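Local coordinates for protein purine nucleoside phosphorylase (PDB 6AWE) that probably catalyses the reversible phosphorolysis of purine nucleosides such as inosine and guanosine, releasing the free base and ribose 1-phosphate, at residues N117-I122 against C216-M221; V240-N245 against L263-K268. All coordinates share one frame; numbering follows the deposited sequence.

Contact 1: N117-I122 against C216-M221; sequences NLAGGI and CDVVGM. With C0J (2-fluoro-6-{[2-(pyridin-2-yl)ethyl]amino}benzonitrile), chain J.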
ATOM      1  N   ASN A 117       1.188  17.550 -14.853  1.00 21.54           N
ATOM      2  CA  ASN A 117       0.128  16.587 -14.636  1.00 21.96           C
ATOM      3  C   ASN A 117      -1.190  17.315 -14.418  1.00 21.13           C
ATOM      4  O   ASN A 117      -1.222  18.543 -14.240  1.00 22.75           O
ATOM      5  CB  ASN A 117       0.447  15.651 -13.449  1.00 23.85           C
ATOM      6  CG  ASN A 117       0.567  16.371 -12.131  1.00 24.41           C
ATOM      7  OD1 ASN A 117      -0.376  16.966 -11.652  1.00 24.04           O
ATOM      8  ND2 ASN A 117       1.710  16.228 -11.483  1.00 28.32           N
ATOM      9  N   LEU A 118      -2.275  16.546 -14.495  1.00 21.32           N
ATOM     10  CA  LEU A 118      -3.599  16.976 -14.052  1.00 21.05           C
ATOM     11  C   LEU A 118      -3.894  16.403 -12.672  1.00 22.47           C
ATOM     12  O   LEU A 118      -3.612  15.224 -12.411  1.00 23.48           O
ATOM     13  CB  LEU A 118      -4.668  16.527 -15.042  1.00 25.04           C
ATOM     14  CG  LEU A 118      -4.994  17.330 -16.342  1.00 34.11           C
ATOM     15  CD1 LEU A 118      -5.852  18.542 -15.975  1.00 38.76           C
ATOM     16  CD2 LEU A 118      -3.783  17.786 -17.046  1.00 40.06           C
ATOM     17  N   ALA A 119      -4.515  17.214 -11.805  1.00 21.15           N
ATOM     18  CA  ALA A 119      -4.704  16.837 -10.412  1.00 21.90           C
ATOM     19  C   ALA A 119      -5.994  17.415  -9.850  1.00 26.14           C
ATOM     20  O   ALA A 119      -6.527  18.419 -10.352  1.00 25.16           O
ATOM     21  CB  ALA A 119      -3.527  17.291  -9.530  1.00 21.65           C
ATOM     22  N   GLY A 120      -6.472  16.786  -8.777  1.00 21.55           N
ATOM     23  CA  GLY A 120      -7.592  17.336  -8.001  1.00 21.70           C
ATOM     24  C   GLY A 120      -7.126  18.281  -6.904  1.00 21.35           C
ATOM     25  O   GLY A 120      -6.105  18.049  -6.263  1.00 23.52           O
ATOM     26  N   GLY A 121      -7.876  19.372  -6.708  1.00 22.20           N
ATOM     27  CA  GLY A 121      -7.542  20.328  -5.659  1.00 20.68           C
ATOM     28  C   GLY A 121      -8.134  19.942  -4.307  1.00 23.46           C
ATOM     29  O   GLY A 121      -9.319  19.628  -4.217  1.00 28.88           O
ATOM     30  N   ILE A 122      -7.299  20.010  -3.251  1.00 22.11           N
ATOM     31  CA  ILE A 122      -7.724  19.808  -1.863  1.00 25.24           C
ATOM     32  C   ILE A 122      -7.787  21.146  -1.086  1.00 26.49           C
ATOM     33  O   ILE A 122      -8.795  21.470  -0.446  1.00 27.64           O
ATOM     34  CB  ILE A 122      -6.785  18.805  -1.159  1.00 23.64           C
ATOM     35  CG1 ILE A 122      -6.698  17.434  -1.872  1.00 26.77           C
ATOM     36  CG2 ILE A 122      -7.196  18.570   0.285  1.00 26.10           C
ATOM     37  CD1 ILE A 122      -8.072  16.675  -1.957  1.00 29.82           C
ATOM     38  N   CYS A 216      -2.335  17.745   2.687  1.00 28.15           N
ATOM     39  CA  CYS A 216      -2.158  17.696   1.236  1.00 23.65           C
ATOM     40  C   CYS A 216      -2.882  18.847   0.577  1.00 25.93           C
ATOM     41  O   CYS A 216      -3.974  19.239   1.004  1.00 28.16           O
ATOM     42  CB  CYS A 216      -2.679  16.397   0.672  1.00 23.10           C
ATOM     43  SG  CYS A 216      -1.985  14.941   1.445  1.00 30.69           S
ATOM     44  N   ASP A 217      -2.268  19.392  -0.478  1.00 22.55           N
ATOM     45  CA  ASP A 217      -2.891  20.463  -1.237  1.00 21.71           C
ATOM     46  C   ASP A 217      -3.514  19.996  -2.543  1.00 21.11           C
ATOM     47  O   ASP A 217      -4.487  20.617  -2.995  1.00 23.04           O
ATOM     48  CB  ASP A 217      -1.860  21.536  -1.571  1.00 22.22           C
ATOM     49  CG  ASP A 217      -1.297  22.219  -0.293  1.00 32.14           C
ATOM     50  OD1 ASP A 217      -2.111  22.883   0.369  1.00 33.90           O
ATOM     51  OD2 ASP A 217      -0.092  22.069   0.052  1.00 26.59           O
ATOM     52  N   VAL A 218      -2.942  18.995  -3.203  1.00 21.62           N
ATOM     53  CA  VAL A 218      -3.479  18.457  -4.462  1.00 22.24           C
ATOM     54  C   VAL A 218      -3.319  16.939  -4.427  1.00 20.82           C
ATOM     55  O   VAL A 218      -2.541  16.396  -3.638  1.00 20.74           O
ATOM     56  CB  VAL A 218      -2.783  19.049  -5.722  1.00 25.43           C
ATOM     57  CG1 VAL A 218      -2.713  20.560  -5.664  1.00 28.57           C
ATOM     58  CG2 VAL A 218      -1.365  18.543  -5.886  1.00 27.60           C
ATOM     59  N   VAL A 219      -4.068  16.241  -5.297  1.00 19.37           N
ATOM     60  CA  VAL A 219      -4.007  14.760  -5.397  1.00 20.25           C
ATOM     61  C   VAL A 219      -3.988  14.335  -6.870  1.00 19.30           C
ATOM     62  O   VAL A 219      -4.740  14.851  -7.711  1.00 20.14           O
ATOM     63  CB  VAL A 219      -5.180  14.084  -4.637  1.00 22.18           C
ATOM     64  CG1 VAL A 219      -6.533  14.572  -5.160  1.00 26.76           C
ATOM     65  CG2 VAL A 219      -5.102  12.556  -4.749  1.00 20.14           C
ATOM     66  N   GLY A 220      -3.103  13.380  -7.199  1.00 19.69           N
ATOM     67  CA  GLY A 220      -3.067  12.827  -8.540  1.00 20.70           C
ATOM     68  C   GLY A 220      -2.500  11.419  -8.574  1.00 21.54           C
ATOM     69  O   GLY A 220      -2.077  10.894  -7.536  1.00 19.20           O
ATOM     70  N   MET A 221      -2.392  10.864  -9.826  1.00 17.88           N
ATOM     71  CA  MET A 221      -2.086   9.435 -10.053  1.00 16.85           C
ATOM     72  C   MET A 221      -0.764   9.203 -10.777  1.00 19.97           C
ATOM     73  O   MET A 221      -0.570   8.133 -11.372  1.00 19.93           O
ATOM     74  CB  MET A 221      -3.215   8.737 -10.829  1.00 19.78           C
ATOM     75  CG  MET A 221      -4.538   8.958 -10.261  1.00 21.12           C
ATOM     76  SD  MET A 221      -5.815   8.144 -11.351  1.00 21.38           S
ATOM     77  CE  MET A 221      -7.280   8.919 -10.671  1.00 22.97           C
TER
HETATM   78  C12 C0J J 309      -7.536  13.211  -9.416  0.87 19.98           C
HETATM   79  C13 C0J J 309      -7.117  12.069  -8.458  0.87 20.57           C
HETATM   80  C11 C0J J 309     -15.044  15.196  -7.685  0.87 29.29           C
HETATM   81  C10 C0J J 309     -15.835  14.142  -7.688  0.87 36.84           C
HETATM   82  C9  C0J J 309     -15.276  12.773  -7.397  0.87 36.70           C
HETATM   83  C8  C0J J 309     -14.012  12.643  -7.154  0.87 32.64           C
HETATM   84  C7  C0J J 309     -13.098  13.863  -7.168  0.87 28.73           C
HETATM   85  C4  C0J J 309      -8.630  13.972  -9.255  0.87 20.10           C
HETATM   86  C5  C0J J 309     -10.844  14.359  -8.053  0.87 21.53           C
HETATM   87  C6  C0J J 309     -11.601  13.671  -6.908  0.87 26.30           C
HETATM   88  C3  C0J J 309      -8.988  15.020 -10.293  0.87 20.27           C
HETATM   89  C2  C0J J 309      -8.194  15.159 -11.390  0.87 23.51           C
HETATM   90  C1  C0J J 309      -6.969  14.290 -11.574  0.87 25.00           C
HETATM   91  N2  C0J J 309      -6.785  11.225  -7.752  0.87 20.99           N
HETATM   92  C   C0J J 309      -6.696  13.383 -10.649  0.87 21.19           C
HETATM   93  F   C0J J 309      -5.603  12.607 -10.837  0.87 23.98           F
HETATM   94  N   C0J J 309      -9.473  13.818  -8.121  0.87 21.53           N
HETATM   95  N1  C0J J 309     -13.586  15.060  -7.423  0.87 27.05           N
HETATM   96  O   HOH W   1      -1.597  13.706 -11.588  1.00 31.27           O
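Val219 O takes the N-H of Gly120 at 2.8 Å from Gly120 N, in its own carbonyl plane, while the methyl carbon Ala119 CB presses against the same oxygen at 3.3 Å. The return bond, Val219 N to Gly120 O, measures 2.9 Å, and the two close the ring of an antiparallel hydrogen-bonded pair. Gly120 O also meets the CA-H of Val218, CA to O 3.2 Å. One step on, Gly121 and Val218 form the non-hydrogen-bonded pair; beyond it Ile122 N reaches Asp217 O with the donor 43° above the carbonyl plane, off the lone-pair direction, just past the strand ends.

Ile122 lies over the end of 216-221. Its CG2, anti to the backbone N, rests on Cys216 O, and CD1 meets Val219 CG1 at 4.1 Å, the two side chains crossing at a slant. Helix 205-213 covers this side through Leu211 and Leu212. Toward the other end the backbones part, and a water donates to Leu118 O and more weakly accepts from Met221 N.

The ligand C0J, a fluorobenzonitrile joined by an aminoethyl link to a pyridine, lies beside the backbones of Ala119, Gly120 and Gly220. Its ring carbon C3 comes within 3.4 Å of Gly120 N, and its fluorine F sits 3.4 Å from Gly220 CA. Met221 reaches the nitrile with its CE, its chain extended beyond CG. Glu203 and Asn197 hydrogen-bond the ligand as well. Strand ends lining a pocket from inside the sheet are consistent with the purine-base site of the phosphorylase superfamily.

Contact 2: V240-N245 against L263-K268; sequences VSLIAN and LAVAEK. With C0J (2-fluoro-6-{[2-(pyridin-2-yl)ethyl]amino}benzonitrile), chain J.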
ATOM      1  N   VAL A 240       4.679  20.566 -12.135  1.00 21.43           N
ATOM      2  CA  VAL A 240       3.572  21.535 -12.066  1.00 20.65           C
ATOM      3  C   VAL A 240       2.262  20.781 -12.279  1.00 20.90           C
ATOM      4  O   VAL A 240       2.132  20.046 -13.258  1.00 22.08           O
ATOM      5  CB  VAL A 240       3.707  22.617 -13.140  1.00 20.15           C
ATOM      6  CG1 VAL A 240       2.552  23.638 -13.036  1.00 26.95           C
ATOM      7  CG2 VAL A 240       5.089  23.332 -13.046  1.00 25.58           C
ATOM      8  N   SER A 241       1.308  20.945 -11.366  1.00 21.43           N
ATOM      9  CA  SER A 241      -0.026  20.385 -11.557  1.00 21.69           C
ATOM     10  C   SER A 241      -0.992  21.443 -12.105  1.00 20.13           C
ATOM     11  O   SER A 241      -1.003  22.593 -11.629  1.00 21.40           O
ATOM     12  CB  SER A 241      -0.594  19.847 -10.227  1.00 23.72           C
ATOM     13  OG  SER A 241       0.059  18.688  -9.708  1.00 23.62           O
ATOM     14  N   LEU A 242      -1.858  21.026 -13.066  1.00 20.74           N
ATOM     15  CA  LEU A 242      -3.016  21.805 -13.486  1.00 22.14           C
ATOM     16  C   LEU A 242      -4.243  21.255 -12.756  1.00 21.30           C
ATOM     17  O   LEU A 242      -4.524  20.049 -12.769  1.00 22.10           O
ATOM     18  CB  LEU A 242      -3.188  21.743 -15.009  1.00 22.84           C
ATOM     19  CG  LEU A 242      -4.499  22.241 -15.614  1.00 21.86           C
ATOM     20  CD1 LEU A 242      -4.630  23.671 -15.321  1.00 23.56           C
ATOM     21  CD2 LEU A 242      -4.567  21.956 -17.105  1.00 26.79           C
ATOM     22  N   ILE A 243      -4.951  22.140 -12.081  1.00 22.73           N
ATOM     23  CA  ILE A 243      -6.067  21.726 -11.229  1.00 23.41           C
ATOM     24  C   ILE A 243      -7.344  21.559 -12.046  1.00 21.05           C
ATOM     25  O   ILE A 243      -7.844  22.519 -12.633  1.00 20.41           O
ATOM     26  CB  ILE A 243      -6.264  22.758 -10.101  1.00 22.89           C
ATOM     27  CG1 ILE A 243      -4.973  22.906  -9.268  1.00 23.66           C
ATOM     28  CG2 ILE A 243      -7.431  22.376  -9.242  1.00 23.19           C
ATOM     29  CD1 ILE A 243      -4.487  21.591  -8.594  1.00 21.57           C
ATOM     30  N   ALA A 244      -7.921  20.345 -12.027  1.00 21.28           N
ATOM     31  CA  ALA A 244      -9.155  20.076 -12.780  1.00 21.56           C
ATOM     32  C   ALA A 244     -10.413  20.582 -12.063  1.00 23.25           C
ATOM     33  O   ALA A 244     -11.380  20.985 -12.711  1.00 21.60           O
ATOM     34  CB  ALA A 244      -9.281  18.566 -13.011  1.00 23.95           C
ATOM     35  N   ASN A 245     -10.409  20.523 -10.727  1.00 20.81           N
ATOM     36  CA  ASN A 245     -11.579  20.717  -9.880  1.00 21.60           C
ATOM     37  C   ASN A 245     -11.102  20.845  -8.440  1.00 28.14           C
ATOM     38  O   ASN A 245      -9.948  20.530  -8.134  1.00 28.05           O
ATOM     39  CB  ASN A 245     -12.542  19.551 -10.021  1.00 22.22           C
ATOM     40  CG  ASN A 245     -12.008  18.270  -9.387  1.00 28.20           C
ATOM     41  OD1 ASN A 245     -10.909  17.827  -9.698  1.00 27.80           O
ATOM     42  ND2 ASN A 245     -12.766  17.696  -8.458  1.00 26.51           N
ATOM     43  N   LEU A 263     -10.201  16.664 -19.269  1.00 26.61           N
ATOM     44  CA  LEU A 263      -9.586  17.034 -20.538  1.00 24.92           C
ATOM     45  C   LEU A 263     -10.085  18.376 -21.034  1.00 24.32           C
ATOM     46  O   LEU A 263      -9.363  19.054 -21.746  1.00 24.54           O
ATOM     47  CB  LEU A 263      -9.851  15.951 -21.597  1.00 27.13           C
ATOM     48  CG  LEU A 263      -9.203  14.577 -21.413  1.00 28.78           C
ATOM     49  CD1 LEU A 263      -9.619  13.597 -22.498  1.00 42.45           C
ATOM     50  CD2 LEU A 263      -7.675  14.723 -21.431  1.00 31.44           C
ATOM     51  N   ALA A 264     -11.313  18.780 -20.689  1.00 24.77           N
ATOM     52  CA  ALA A 264     -11.782  20.114 -21.103  1.00 24.80           C
ATOM     53  C   ALA A 264     -10.983  21.219 -20.418  1.00 23.76           C
ATOM     54  O   ALA A 264     -10.690  22.275 -21.036  1.00 25.75           O
ATOM     55  CB  ALA A 264     -13.274  20.260 -20.812  1.00 28.48           C
ATOM     56  N   VAL A 265     -10.615  20.999 -19.146  1.00 23.77           N
ATOM     57  CA  VAL A 265      -9.748  21.941 -18.437  1.00 25.16           C
ATOM     58  C   VAL A 265      -8.368  21.969 -19.074  1.00 25.93           C
ATOM     59  O   VAL A 265      -7.770  23.042 -19.230  1.00 25.27           O
ATOM     60  CB  VAL A 265      -9.667  21.591 -16.938  1.00 27.69           C
ATOM     61  CG1 VAL A 265      -8.698  22.558 -16.237  1.00 30.06           C
ATOM     62  CG2 VAL A 265     -11.038  21.729 -16.365  1.00 26.34           C
ATOM     63  N   ALA A 266      -7.852  20.805 -19.498  1.00 26.71           N
ATOM     64  CA  ALA A 266      -6.535  20.803 -20.141  1.00 27.07           C
ATOM     65  C   ALA A 266      -6.558  21.592 -21.439  1.00 26.02           C
ATOM     66  O   ALA A 266      -5.608  22.326 -21.748  1.00 27.67           O
ATOM     67  CB  ALA A 266      -6.073  19.366 -20.415  1.00 25.77           C
ATOM     68  N   GLU A 267      -7.634  21.470 -22.217  1.00 24.63           N
ATOM     69  CA  GLU A 267      -7.690  22.225 -23.465  1.00 25.50           C
ATOM     70  C   GLU A 267      -7.727  23.731 -23.170  1.00 25.54           C
ATOM     71  O   GLU A 267      -7.193  24.553 -23.941  1.00 26.74           O
ATOM     72  CB  GLU A 267      -8.911  21.780 -24.298  1.00 33.01           C
ATOM     73  CG  GLU A 267      -9.121  22.606 -25.556  1.00 46.69           C
ATOM     74  CD  GLU A 267      -7.842  22.741 -26.376  1.00 71.11           C
ATOM     75  OE1 GLU A 267      -6.950  21.867 -26.248  1.00 81.34           O
ATOM     76  OE2 GLU A 267      -7.720  23.726 -27.136  1.00 77.79           O
ATOM     77  N   LYS A 268      -8.423  24.116 -22.104  1.00 24.45           N
ATOM     78  CA  LYS A 268      -8.565  25.549 -21.776  1.00 25.26           C
ATOM     79  C   LYS A 268      -7.222  26.192 -21.439  1.00 24.91           C
ATOM     80  O   LYS A 268      -7.012  27.397 -21.679  1.00 26.38           O
ATOM     81  CB  LYS A 268      -9.516  25.704 -20.572  1.00 30.42           C
ATOM     82  CG  LYS A 268      -9.805  27.162 -20.127  1.00 38.77           C
ATOM     83  CD  LYS A 268     -10.726  27.154 -18.894  1.00 44.05           C
ATOM     84  CE  LYS A 268     -10.790  28.519 -18.196  1.00 53.47           C
ATOM     85  NZ  LYS A 268     -11.471  28.435 -16.859  1.00 51.79           N
TER
HETATM   86  C12 C0J J 309      -7.536  13.211  -9.416  0.87 19.98           C
HETATM   87  C13 C0J J 309      -7.117  12.069  -8.458  0.87 20.57           C
HETATM   88  C11 C0J J 309     -15.044  15.196  -7.685  0.87 29.29           C
HETATM   89  C10 C0J J 309     -15.835  14.142  -7.688  0.87 36.84           C
HETATM   90  C9  C0J J 309     -15.276  12.773  -7.397  0.87 36.70           C
HETATM   91  C8  C0J J 309     -14.012  12.643  -7.154  0.87 32.64           C
HETATM   92  C7  C0J J 309     -13.098  13.863  -7.168  0.87 28.73           C
HETATM   93  C4  C0J J 309      -8.630  13.972  -9.255  0.87 20.10           C
HETATM   94  C5  C0J J 309     -10.844  14.359  -8.053  0.87 21.53           C
HETATM   95  C6  C0J J 309     -11.601  13.671  -6.908  0.87 26.30           C
HETATM   96  C3  C0J J 309      -8.988  15.020 -10.293  0.87 20.27           C
HETATM   97  C2  C0J J 309      -8.194  15.159 -11.390  0.87 23.51           C
HETATM   98  C1  C0J J 309      -6.969  14.290 -11.574  0.87 25.00           C
HETATM   99  N2  C0J J 309      -6.785  11.225  -7.752  0.87 20.99           N
HETATM  100  C   C0J J 309      -6.696  13.383 -10.649  0.87 21.19           C
HETATM  101  F   C0J J 309      -5.603  12.607 -10.837  0.87 23.98           F
HETATM  102  N   C0J J 309      -9.473  13.818  -8.121  0.87 21.53           N
HETATM  103  N1  C0J J 309     -13.586  15.060  -7.423  0.87 27.05           N
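Strand 240-245 and helix 263-268 run at 132° to each other, their axes approaching to 8.3 Å, and the backbones come nearest at Ala244 and Val265, whose CA atoms are 6.0 Å apart. The contact is made by side chains, partly against backbone and partly against each other, without hydrogen bonds between the segments.

Val265 carries most of the helix side of the contact. Its two methyls each rest on one of two consecutive carbonyl oxygens of the strand: CG1 touches Ile243 O at 3.7 Å, and CG2 touches Ala244 O, also at 3.7 Å. With CG1 anti to the backbone N (chi1 177°), both branches are turned down onto the strand. Ala244 O is engaged elsewhere too, by a hydrogen bond with Ser128 OG, so the methyl covers an oxygen that already has a polar partner.

Leu242 answers from the strand. Its CG, 4.3 Å from Val265 CG1, lies alongside the valine, and CD2 reaches past it to Ala266 CA at 3.8 Å, next to the carbonyl oxygen of Val265, so this methyl lies against the helix backbone. Ala244 turns its CB to the ligand C0J, 3.9 Å from ring carbon C2, and Asn245 ND2 makes a weak, bent hydrogen bond to the pyridine nitrogen N1 of C0J at 2.9 Å; the same ND2 is hydrogen-bonded to Asp250.

The helix segment belongs to helix 259-283, which packs on this sheet further along as well, with Trp276 and Phe277 against Val240 and Arg269 against Leu242. Strand 236-246 is flanked by strand 112-121, parallel to it, and strand 131-139, antiparallel, whose Phe131 also meets Leu242.

The centres of contact 1 and contact 2 lie about 11 Å apart, on the same side of the chain's centre, and both reach one mixed sheet in which strands 112-121 and 236-246 are neighbours. Along the chain they come in series, contact 1 closing before contact 2 opens. They touch directly: Asn117 OD1 is 2.6 Å from Ser241 OG, Gly121 N is 2.8 Å from Asn245 O, both probable hydrogen bonds, and Val218 packs on Ile243. Strand 112-121 has strand 218-220 as one partner and strand 236-246 as another. Both contacts reach C0J through their strand residues, so the two neighbouring strands line one pocket while helix 259-283 packs on the second of them.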